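Local coordinates for protein mandelate racemase/muconate lactonizing enzyme/Enolase superfamily (Rhodobacter sphaeroides, PDB 2HZG) that belongs to the enolase superfamily, pairing a smaller N-terminal alpha+beta domain with a TIM-type barrel, and holds a sodium ion at acidic residues of the barrel, at residues 8-13 / 53-58; 30-35 / 39-44; 121-124 / 130-133; 311-316 / 355-360. All blocks are in the same frame, centred on the assembly; numbering follows the deposited sequence.

Interaction 1. Residues 8-13 / 53-58; sequences VDLFYL and AAFVCP
Phe55, on the last turn of helix 48-56, reaches across to strand 5-14 and lies against both Val8 and Leu10. Two alanines precede it; Ala53 packs on Ala53 of the second subunit, a small side chain that probably suits the close approach of the subunits there. At Phe55 the chain turns its ring toward the strand: CG stands anti to the backbone N (chi1 -161°), and the side chain meets Leu10 near its root and Val8 at its far end. Near the root, Leu10 CD1 lies 3.6 Å from Phe55 CB and equally close to Phe55 CD2. At the far end, Phe55 CZ is 3.6 Å from Val8 CB and 3.7 Å from Val8 CG1. Both aliphatic groups approach the ring at a slant. A long flat residue suits this place because it spans two strand positions, Val8 and Leu10, that face the same way. Met102 and Ile106 of helix 99-118 also touch Phe55, adding further apolar contacts. After Val56 the helix ends, and Cys57 and Pro58 lead away to touch Leu49 and Tyr12 of the second subunit. This helix packed on the three-stranded antiparallel sheet is consistent with the N-terminal capping domain of the enolase superfamily.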
loop_
_atom_site.group_PDB
_atom_site.type_symbol
_atom_site.label_atom_id
_atom_site.label_comp_id
_atom_site.label_asym_id
_atom_site.label_seq_id
_atom_site.Cartn_x
_atom_site.Cartn_y
_atom_site.Cartn_z
ATOM N N VAL A 8 -0.463 24.290 -3.472
ATOM C CA VAL A 8 -0.982 23.009 -3.950
ATOM C C VAL A 8 -2.376 22.945 -3.396
ATOM O O VAL A 8 -2.561 22.802 -2.173
ATOM C CB VAL A 8 -0.178 21.780 -3.451
ATOM C CG1 VAL A 8 -0.755 20.470 -4.046
ATOM C CG2 VAL A 8 1.313 21.913 -3.763
ATOM N N ASP A 9 -3.356 23.073 -4.292
ATOM C CA ASP A 9 -4.748 23.048 -3.901
ATOM C C ASP A 9 -5.398 21.753 -4.335
ATOM O O ASP A 9 -5.230 21.299 -5.486
ATOM C CB ASP A 9 -5.513 24.252 -4.469
ATOM C CG ASP A 9 -5.015 25.555 -3.883
ATOM O OD1 ASP A 9 -5.026 25.680 -2.636
ATOM O OD2 ASP A 9 -4.558 26.416 -4.661
ATOM N N LEU A 10 -6.139 21.186 -3.388
ATOM C CA LEU A 10 -6.733 19.861 -3.511
ATOM C C LEU A 10 -8.247 19.979 -3.549
ATOM O O LEU A 10 -8.853 20.472 -2.598
ATOM C CB LEU A 10 -6.317 19.011 -2.309
ATOM C CG LEU A 10 -4.810 18.893 -1.987
ATOM C CD1 LEU A 10 -4.561 17.878 -0.834
ATOM C CD2 LEU A 10 -4.001 18.510 -3.232
ATOM N N PHE A 11 -8.844 19.480 -4.630
ATOM C CA PHE A 11 -10.275 19.582 -4.881
ATOM C C PHE A 11 -10.921 18.205 -4.835
ATOM O O PHE A 11 -10.701 17.386 -5.716
ATOM C CB PHE A 11 -10.508 20.218 -6.255
ATOM C CG PHE A 11 -10.016 21.636 -6.350
ATOM C CD1 PHE A 11 -10.901 22.700 -6.138
ATOM C CD2 PHE A 11 -8.674 21.908 -6.633
ATOM C CE1 PHE A 11 -10.461 24.018 -6.224
ATOM C CE2 PHE A 11 -8.216 23.229 -6.715
ATOM C CZ PHE A 11 -9.119 24.286 -6.504
ATOM N N TYR A 12 -11.707 17.962 -3.786
ATOM C CA TYR A 12 -12.454 16.712 -3.645
ATOM C C TYR A 12 -13.728 16.892 -4.471
ATOM O O TYR A 12 -14.575 17.703 -4.123
ATOM C CB TYR A 12 -12.787 16.470 -2.161
ATOM C CG TYR A 12 -13.437 15.133 -1.774
ATOM C CD1 TYR A 12 -13.982 14.253 -2.727
ATOM C CD2 TYR A 12 -13.547 14.781 -0.423
ATOM C CE1 TYR A 12 -14.593 13.038 -2.333
ATOM C CE2 TYR A 12 -14.148 13.581 -0.018
ATOM C CZ TYR A 12 -14.670 12.716 -0.965
ATOM O OH TYR A 12 -15.260 11.531 -0.539
ATOM N N LEU A 13 -13.839 16.174 -5.587
ATOM C CA LEU A 13 -15.040 16.266 -6.399
ATOM C C LEU A 13 -15.858 14.996 -6.274
ATOM O O LEU A 13 -15.286 13.913 -6.170
ATOM C CB LEU A 13 -14.689 16.507 -7.878
ATOM C CG LEU A 13 -13.845 17.751 -8.195
ATOM C CD1 LEU A 13 -13.783 17.918 -9.714
ATOM C CD2 LEU A 13 -14.419 18.987 -7.505
ATOM N N ALA A 53 -5.819 13.795 3.650
ATOM C CA ALA A 53 -5.208 13.568 4.969
ATOM C C ALA A 53 -3.706 13.274 4.889
ATOM O O ALA A 53 -2.937 13.825 5.680
ATOM C CB ALA A 53 -5.955 12.483 5.748
ATOM N N ALA A 54 -3.286 12.447 3.927
ATOM C CA ALA A 54 -1.864 12.198 3.659
ATOM C C ALA A 54 -1.104 13.486 3.308
ATOM O O ALA A 54 0.060 13.644 3.661
ATOM C CB ALA A 54 -1.669 11.105 2.540
ATOM N N PHE A 55 -1.764 14.403 2.607
ATOM C CA PHE A 55 -1.145 15.702 2.270
ATOM C C PHE A 55 -0.889 16.639 3.458
ATOM O O PHE A 55 0.144 17.318 3.494
ATOM C CB PHE A 55 -1.947 16.458 1.189
ATOM C CG PHE A 55 -1.148 17.521 0.512
ATOM C CD1 PHE A 55 -0.061 17.181 -0.286
ATOM C CD2 PHE A 55 -1.433 18.870 0.722
ATOM C CE1 PHE A 55 0.716 18.161 -0.885
ATOM C CE2 PHE A 55 -0.653 19.867 0.111
ATOM C CZ PHE A 55 0.414 19.511 -0.681
ATOM N N VAL A 56 -1.820 16.678 4.412
ATOM C CA VAL A 56 -1.803 17.715 5.458
ATOM C C VAL A 56 -1.608 17.230 6.897
ATOM O O VAL A 56 -1.561 18.049 7.798
ATOM C CB VAL A 56 -3.119 18.572 5.446
ATOM C CG1 VAL A 56 -3.311 19.243 4.051
ATOM C CG2 VAL A 56 -4.360 17.706 5.828
ATOM N N CYS A 57 -1.545 15.916 7.120
ATOM C CA CYS A 57 -1.563 15.398 8.488
ATOM C C CYS A 57 -0.393 15.910 9.340
ATOM O O CYS A 57 0.674 16.191 8.817
ATOM C CB CYS A 57 -1.573 13.856 8.503
ATOM S SG CYS A 57 -0.217 13.099 7.620
ATOM N N PRO A 58 -0.591 16.001 10.666
ATOM C CA PRO A 58 0.574 16.223 11.529
ATOM C C PRO A 58 1.590 15.104 11.295
ATOM O O PRO A 58 1.205 13.953 11.040
ATOM C CB PRO A 58 -0.018 16.115 12.944
ATOM C CG PRO A 58 -1.454 16.485 12.792
ATOM C CD PRO A 58 -1.840 15.894 11.443
#

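Interaction 2. Residues 30-35 / 39-44; sequences LVRVAA and IGWGEC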
loop_
_atom_site.group_PDB
_atom_site.type_symbol
_atom_site.label_atom_id
_atom_site.label_comp_id
_atom_site.label_asym_id
_atom_site.label_seq_id
_atom_site.Cartn_x
_atom_site.Cartn_y
_atom_site.Cartn_z
ATOM N N LEU A 30 -8.680 16.238 -7.531
ATOM C CA LEU A 30 -7.883 17.018 -8.475
ATOM C C LEU A 30 -6.854 17.854 -7.719
ATOM O O LEU A 30 -7.073 18.253 -6.581
ATOM C CB LEU A 30 -8.785 17.922 -9.334
ATOM C CG LEU A 30 -9.807 17.278 -10.288
ATOM C CD1 LEU A 30 -10.361 18.349 -11.223
ATOM C CD2 LEU A 30 -9.193 16.153 -11.123
ATOM N N VAL A 31 -5.725 18.099 -8.361
ATOM C CA VAL A 31 -4.611 18.742 -7.694
ATOM C C VAL A 31 -4.153 19.870 -8.591
ATOM O O VAL A 31 -3.775 19.630 -9.740
ATOM C CB VAL A 31 -3.405 17.767 -7.483
ATOM C CG1 VAL A 31 -2.246 18.495 -6.810
ATOM C CG2 VAL A 31 -3.797 16.521 -6.647
ATOM N N ARG A 32 -4.195 21.094 -8.068
ATOM C CA ARG A 32 -3.673 22.237 -8.810
ATOM C C ARG A 32 -2.415 22.715 -8.118
ATOM O O ARG A 32 -2.465 23.134 -6.959
ATOM C CB ARG A 32 -4.703 23.382 -8.881
ATOM C CG ARG A 32 -4.232 24.570 -9.748
ATOM C CD ARG A 32 -5.190 25.759 -9.714
ATOM N NE ARG A 32 -5.421 26.244 -8.358
ATOM C CZ ARG A 32 -6.540 26.834 -7.940
ATOM N NH1 ARG A 32 -7.556 27.039 -8.788
ATOM N NH2 ARG A 32 -6.642 27.218 -6.669
ATOM N N VAL A 33 -1.293 22.654 -8.824
ATOM C CA VAL A 33 -0.026 23.132 -8.292
ATOM C C VAL A 33 0.266 24.503 -8.926
ATOM O O VAL A 33 0.056 24.685 -10.138
ATOM C CB VAL A 33 1.126 22.137 -8.582
ATOM C CG1 VAL A 33 2.465 22.675 -8.053
ATOM C CG2 VAL A 33 0.823 20.750 -7.968
ATOM N N ALA A 34 0.710 25.455 -8.106
ATOM C CA ALA A 34 1.140 26.770 -8.589
ATOM C C ALA A 34 2.609 26.988 -8.247
ATOM O O ALA A 34 3.026 26.776 -7.105
ATOM C CB ALA A 34 0.276 27.907 -7.978
ATOM N N ALA A 35 3.379 27.432 -9.232
ATOM C CA ALA A 35 4.766 27.813 -9.003
ATOM C C ALA A 35 4.984 29.135 -9.723
ATOM O O ALA A 35 5.080 29.169 -10.950
ATOM C CB ALA A 35 5.725 26.741 -9.523
ATOM N N ILE A 39 0.714 27.286 -13.616
ATOM C CA ILE A 39 -0.244 26.311 -13.085
ATOM C C ILE A 39 -0.051 24.943 -13.740
ATOM O O ILE A 39 0.303 24.841 -14.918
ATOM C CB ILE A 39 -1.724 26.819 -13.296
ATOM C CG1 ILE A 39 -1.967 28.111 -12.497
ATOM C CG2 ILE A 39 -2.767 25.784 -12.890
ATOM C CD1 ILE A 39 -1.786 27.966 -10.991
ATOM N N GLY A 40 -0.262 23.888 -12.966
ATOM C CA GLY A 40 -0.446 22.561 -13.534
ATOM C C GLY A 40 -1.506 21.805 -12.770
ATOM O O GLY A 40 -1.714 22.041 -11.570
ATOM N N TRP A 41 -2.173 20.882 -13.457
ATOM C CA TRP A 41 -3.228 20.098 -12.840
ATOM C C TRP A 41 -2.904 18.634 -12.941
ATOM O O TRP A 41 -2.305 18.176 -13.930
ATOM C CB TRP A 41 -4.562 20.318 -13.557
ATOM C CG TRP A 41 -5.241 21.580 -13.225
ATOM C CD1 TRP A 41 -5.106 22.784 -13.885
ATOM C CD2 TRP A 41 -6.204 21.796 -12.183
ATOM N NE1 TRP A 41 -5.928 23.729 -13.308
ATOM C CE2 TRP A 41 -6.611 23.156 -12.264
ATOM C CE3 TRP A 41 -6.771 20.975 -11.187
ATOM C CZ2 TRP A 41 -7.553 23.711 -11.393
ATOM C CZ3 TRP A 41 -7.707 21.536 -10.315
ATOM C CH2 TRP A 41 -8.080 22.895 -10.420
ATOM N N GLY A 42 -3.348 17.897 -11.930
ATOM C CA GLY A 42 -3.263 16.444 -11.943
ATOM C C GLY A 42 -4.473 15.845 -11.236
ATOM O O GLY A 42 -5.284 16.568 -10.652
ATOM N N GLU A 43 -4.585 14.522 -11.292
ATOM C CA GLU A 43 -5.700 13.814 -10.697
ATOM C C GLU A 43 -5.174 12.546 -9.989
ATOM O O GLU A 43 -4.396 11.777 -10.564
ATOM C CB GLU A 43 -6.722 13.454 -11.782
ATOM C CG GLU A 43 -7.990 12.724 -11.284
ATOM C CD GLU A 43 -8.999 12.501 -12.416
ATOM O OE1 GLU A 43 -8.991 13.299 -13.389
ATOM O OE2 GLU A 43 -9.788 11.526 -12.336
ATOM N N CYS A 44 -5.585 12.362 -8.735
ATOM C CA CYS A 44 -5.261 11.138 -7.993
ATOM C C CYS A 44 -6.387 10.135 -8.214
ATOM O O CYS A 44 -7.558 10.466 -8.023
ATOM C CB CYS A 44 -5.165 11.426 -6.488
ATOM S SG CYS A 44 -4.005 12.710 -6.031
#
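The Trp41 indole lies beside Arg32, whose aliphatic chain runs over one of its faces. Arg32 CB sits 3.6 Å from the centroid of the six-membered ring and only 4° off its normal, a CH-pi contact; farther out, Arg32 CD is 3.5 Å from Trp41 CZ2. Leu30 CB meets the ring at its edge, 3.9 Å from Trp41 CZ3, and the Phe11 ring meets it with planes at about 40°. The Arg32 chain bends at chi3 (57°), and the guanidinium stands oblique to the indole, with NH2 in a salt bridge with Asp9. Arginine suits the place, apolar along its chain and charged at its end. Next along this face, Leu30 CD2 rests 3.6 Å from Glu43 CG, while Glu43 OE1 is hydrogen-bonded to Ser308 OG. Beneath runs an antiparallel hairpin in which Val31 and Val33 each form a hydrogen-bonded pair with a glycine, Gly42 and Gly40. The glycines carry no side chain on the face from which Val31 and Val33 project, and helix 99-118 packs on those valines through Met102, Ala109 and Leu110. Strand 5-14 continues the sheet beyond 27-35, and Leu371 of helix 368-374 touches Leu30 and Trp41 on the other face.

Interaction 3. Residues 121-124 / 130-133; sequences PAWA and ASHG
Where the chain passes from the N-terminal domain toward the first strand of the barrel, 135-141, the short helix 122-125 lays Trp123 against Ala130 and Ser131 of the loop that follows. Pro121 occupies the N-cap position, a place proline tolerates well because its missing N-H is not needed there. The Trp123 indole is sandwiched. Over one face come Ala130 C and Ser131 CB, the latter 3.6 Å from the centroid of the five-membered ring and 21° off its normal, a CH-pi contact. Ser131 CB lies closest to Trp123 CE2, at 3.4 Å. The backbone of Ala130 takes the six-membered end, with Ala130 N 3.5 Å from Trp123 CZ3. Against the opposite face stand Pro121 CG, 3.3 Å above the ring plane, and Ala124 CB, 3.9 Å above it. Trp123 CG sits between the backbone N and the carbonyl carbon (chi1 52°), which folds the indole back over its own helix and explains why Pro121 and Ala124 can flank it. Compact residues suit both faces: Ala130 and Ser131 bring backbone and CB close, while the proline ring and the Ala124 methyl lie on the other side. The polar atoms have partners in segment 355-360: Trp123 NE1 is hydrogen-bonded to Pro357 O, and Ser131 OG to Ala356 O. The oxygen on Ser131 CB probably makes its hydrogens slightly positive and so better partners for the indole's electron cloud. The contact thus rests on dispersion and CH-pi attraction across the faces, while those hydrogen bonds fix both side chains from outside.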
loop_
_atom_site.group_PDB
_atom_site.type_symbol
_atom_site.label_atom_id
_atom_site.label_comp_id
_atom_site.label_asym_id
_atom_site.label_seq_id
_atom_site.Cartn_x
_atom_site.Cartn_y
_atom_site.Cartn_z
ATOM N N PRO A 121 4.651 19.268 -24.767
ATOM C CA PRO A 121 3.845 18.186 -24.207
ATOM C C PRO A 121 4.655 17.391 -23.187
ATOM O O PRO A 121 5.879 17.279 -23.294
ATOM C CB PRO A 121 3.479 17.322 -25.420
ATOM C CG PRO A 121 4.422 17.670 -26.486
ATOM C CD PRO A 121 4.941 19.074 -26.200
ATOM N N ALA A 122 3.954 16.857 -22.196
ATOM C CA ALA A 122 4.567 16.098 -21.130
ATOM C C ALA A 122 5.378 14.937 -21.686
ATOM O O ALA A 122 6.471 14.671 -21.191
ATOM C CB ALA A 122 3.492 15.609 -20.128
ATOM N N TRP A 123 4.873 14.270 -22.730
ATOM C CA TRP A 123 5.608 13.130 -23.333
ATOM C C TRP A 123 6.962 13.538 -23.905
ATOM O O TRP A 123 7.880 12.729 -23.925
ATOM C CB TRP A 123 4.824 12.390 -24.417
ATOM C CG TRP A 123 4.246 13.261 -25.527
ATOM C CD1 TRP A 123 2.966 13.760 -25.591
ATOM C CD2 TRP A 123 4.907 13.701 -26.734
ATOM N NE1 TRP A 123 2.798 14.484 -26.755
ATOM C CE2 TRP A 123 3.968 14.463 -27.470
ATOM C CE3 TRP A 123 6.196 13.517 -27.268
ATOM C CZ2 TRP A 123 4.284 15.053 -28.707
ATOM C CZ3 TRP A 123 6.513 14.123 -28.474
ATOM C CH2 TRP A 123 5.555 14.871 -29.188
ATOM N N ALA A 124 7.053 14.767 -24.409
ATOM C CA ALA A 124 8.329 15.288 -24.910
ATOM C C ALA A 124 9.266 15.492 -23.733
ATOM O O ALA A 124 10.420 15.133 -23.799
ATOM C CB ALA A 124 8.126 16.600 -25.687
ATOM N N ALA A 130 8.010 11.471 -30.224
ATOM C CA ALA A 130 6.728 11.519 -30.917
ATOM C C ALA A 130 5.621 10.967 -30.013
ATOM O O ALA A 130 5.906 10.211 -29.078
ATOM C CB ALA A 130 6.808 10.719 -32.227
ATOM N N SER A 131 4.381 11.380 -30.290
ATOM C CA SER A 131 3.189 10.799 -29.683
ATOM C C SER A 131 2.389 10.054 -30.757
ATOM O O SER A 131 1.769 10.657 -31.641
ATOM C CB SER A 131 2.335 11.867 -29.025
ATOM O OG SER A 131 1.132 11.330 -28.521
ATOM N N HIS A 132 2.419 8.732 -30.665
ATOM C CA HIS A 132 1.831 7.862 -31.681
ATOM C C HIS A 132 0.369 7.541 -31.404
ATOM O O HIS A 132 -0.068 7.494 -30.241
ATOM C CB HIS A 132 2.652 6.567 -31.769
ATOM C CG HIS A 132 4.072 6.787 -32.196
ATOM N ND1 HIS A 132 4.413 7.164 -33.478
ATOM C CD2 HIS A 132 5.238 6.666 -31.518
ATOM C CE1 HIS A 132 5.727 7.283 -33.567
ATOM N NE2 HIS A 132 6.252 6.979 -32.393
ATOM N N GLY A 133 -0.374 7.302 -32.484
ATOM C CA GLY A 133 -1.779 6.951 -32.402
ATOM C C GLY A 133 -2.023 5.629 -31.704
ATOM O O GLY A 133 -1.318 4.637 -31.929
#

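Interaction 4. Residues 311-316 / 355-360; sequences ALSASL and RAPEAP
Leu316 CG stands anti to the carbonyl carbon (chi1 -67°), and with the next torsion extended at 179° this carries CD1 out to the backbone of Arg355 and Ala356. One turn earlier, Ser313 OG is anti to the backbone N (chi1 164°) and comes down beside the Pro357 ring. Leu316 CD1 lies 3.8 Å from both Arg355 C and Ala356 N, so a methyl rests on the peptide link itself, while at the root Leu316 CB meets Ala356 CB at 4.0 Å. Alanine fits here because its single methyl lets the two chains approach to 5.2 Å between the CA atoms of Leu316 and Ala356. Helix 309-316 follows strand 300-303 and precedes strand 327-331 in the chain, part of the TIM-type barrel's beta-alpha-beta succession; Leu316 also touches Asn303 on the first and Cys328 on the second, so its side chain joins barrel wall and loop 355-360. Ser313 OG is 3.5 Å from Pro357 CD, a van der Waals contact with the carbon next to the proline nitrogen. The hydroxyl's hydrogen bonds go to other partners, Leu362 O and Gln317 NE2, so a buried polar atom is satisfied even though its neighbour across the contact is apolar. Arg355 CB points away from the helix; its NH1 is hydrogen-bonded to Ser131 O and NH2 makes a salt bridge with Asp349, while its backbone meets Leu316.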
loop_
_atom_site.group_PDB
_atom_site.type_symbol
_atom_site.label_atom_id
_atom_site.label_comp_id
_atom_site.label_asym_id
_atom_site.label_seq_id
_atom_site.Cartn_x
_atom_site.Cartn_y
_atom_site.Cartn_z
ATOM N N ALA A 311 -6.972 12.303 -16.632
ATOM C CA ALA A 311 -6.412 10.980 -16.284
ATOM C C ALA A 311 -5.990 10.216 -17.529
ATOM O O ALA A 311 -4.917 9.614 -17.548
ATOM C CB ALA A 311 -7.431 10.165 -15.464
ATOM N N LEU A 312 -6.836 10.242 -18.568
ATOM C CA LEU A 312 -6.508 9.572 -19.837
ATOM C C LEU A 312 -5.221 10.113 -20.435
ATOM O O LEU A 312 -4.325 9.356 -20.776
ATOM C CB LEU A 312 -7.646 9.688 -20.868
ATOM C CG LEU A 312 -7.431 9.041 -22.254
ATOM C CD1 LEU A 312 -7.059 7.522 -22.184
ATOM C CD2 LEU A 312 -8.695 9.267 -23.109
ATOM N N SER A 313 -5.147 11.438 -20.567
ATOM C CA SER A 313 -3.970 12.070 -21.112
ATOM C C SER A 313 -2.751 11.636 -20.313
ATOM O O SER A 313 -1.750 11.232 -20.895
ATOM C CB SER A 313 -4.111 13.597 -21.075
ATOM O OG SER A 313 -2.822 14.154 -21.251
ATOM N N ALA A 314 -2.850 11.685 -18.979
ATOM C CA ALA A 314 -1.698 11.371 -18.134
ATOM C C ALA A 314 -1.252 9.939 -18.335
ATOM O O ALA A 314 -0.066 9.671 -18.457
ATOM C CB ALA A 314 -2.004 11.644 -16.664
ATOM N N SER A 315 -2.215 9.017 -18.418
ATOM C CA SER A 315 -1.873 7.602 -18.523
ATOM C C SER A 315 -1.449 7.184 -19.937
ATOM O O SER A 315 -0.905 6.108 -20.111
ATOM C CB SER A 315 -2.968 6.710 -17.936
ATOM O OG SER A 315 -2.972 6.762 -16.479
ATOM N N LEU A 316 -1.684 8.045 -20.928
ATOM C CA LEU A 316 -1.148 7.835 -22.283
ATOM C C LEU A 316 0.301 8.310 -22.388
ATOM O O LEU A 316 1.083 7.742 -23.151
ATOM C CB LEU A 316 -2.001 8.548 -23.330
ATOM C CG LEU A 316 -3.432 8.036 -23.545
ATOM C CD1 LEU A 316 -4.173 8.848 -24.607
ATOM C CD2 LEU A 316 -3.368 6.591 -23.950
ATOM N N ARG A 355 -4.323 9.971 -29.005
ATOM C CA ARG A 355 -2.926 10.050 -28.592
ATOM C C ARG A 355 -2.759 10.991 -27.430
ATOM O O ARG A 355 -3.636 11.833 -27.166
ATOM C CB ARG A 355 -2.016 10.426 -29.779
ATOM C CG ARG A 355 -2.131 11.867 -30.280
ATOM C CD ARG A 355 -1.448 12.004 -31.627
ATOM N NE ARG A 355 -2.168 11.226 -32.637
ATOM C CZ ARG A 355 -1.596 10.525 -33.610
ATOM N NH1 ARG A 355 -0.273 10.492 -33.713
ATOM N NH2 ARG A 355 -2.360 9.854 -34.477
ATOM N N ALA A 356 -1.665 10.802 -26.704
ATOM C CA ALA A 356 -1.210 11.762 -25.718
ATOM C C ALA A 356 -1.136 13.109 -26.448
ATOM O O ALA A 356 -0.451 13.223 -27.485
ATOM C CB ALA A 356 0.150 11.351 -25.167
ATOM N N PRO A 357 -1.888 14.112 -25.958
ATOM C CA PRO A 357 -2.007 15.376 -26.689
ATOM C C PRO A 357 -0.680 15.994 -27.133
ATOM O O PRO A 357 0.321 15.981 -26.405
ATOM C CB PRO A 357 -2.738 16.280 -25.693
ATOM C CG PRO A 357 -3.605 15.309 -24.930
ATOM C CD PRO A 357 -2.729 14.114 -24.743
ATOM N N GLU A 358 -0.692 16.534 -28.343
ATOM C CA GLU A 358 0.463 17.260 -28.851
ATOM C C GLU A 358 0.613 18.618 -28.125
ATOM O O GLU A 358 1.724 19.154 -27.971
ATOM C CB GLU A 358 0.444 17.299 -30.400
ATOM C CG GLU A 358 1.405 16.222 -31.013
ATOM C CD GLU A 358 0.828 15.368 -32.153
ATOM O OE1 GLU A 358 1.495 14.380 -32.549
ATOM O OE2 GLU A 358 -0.275 15.658 -32.669
ATOM N N ALA A 359 -0.485 19.111 -27.570
ATOM C CA ALA A 359 -0.503 20.347 -26.807
ATOM C C ALA A 359 0.347 20.300 -25.497
ATOM O O ALA A 359 0.715 19.214 -25.025
ATOM C CB ALA A 359 -1.933 20.710 -26.510
ATOM N N PRO A 360 0.680 21.483 -24.934
ATOM C CA PRO A 360 1.587 21.598 -23.772
ATOM C C PRO A 360 1.108 20.899 -22.496
ATOM O O PRO A 360 -0.097 20.878 -22.212
ATOM C CB PRO A 360 1.653 23.117 -23.525
ATOM C CG PRO A 360 1.364 23.725 -24.879
ATOM C CD PRO A 360 0.257 22.823 -25.403
#

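From the N terminus, strand 5-14 opens interaction 1, which closes at helix 48-56; the hairpin of interaction 2 falls within that loop, so one contact encloses the other. The two touch through the shared sheet, including a probable hydrogen bond of 2.9 Å between Phe11 N and Leu30 O. Interaction 3 then closes a short loop at the passage into the barrel, and interaction 4 a longer one late in it; neither crosses the others. Interactions 3 and 4 lie 8 Å apart between centres and meet directly, linking segments 121-124 and 130-133 to loop 355-360. Interactions 2 and 4 touch lightly where Glu43 nears Ala311, bringing hairpin and barrel together.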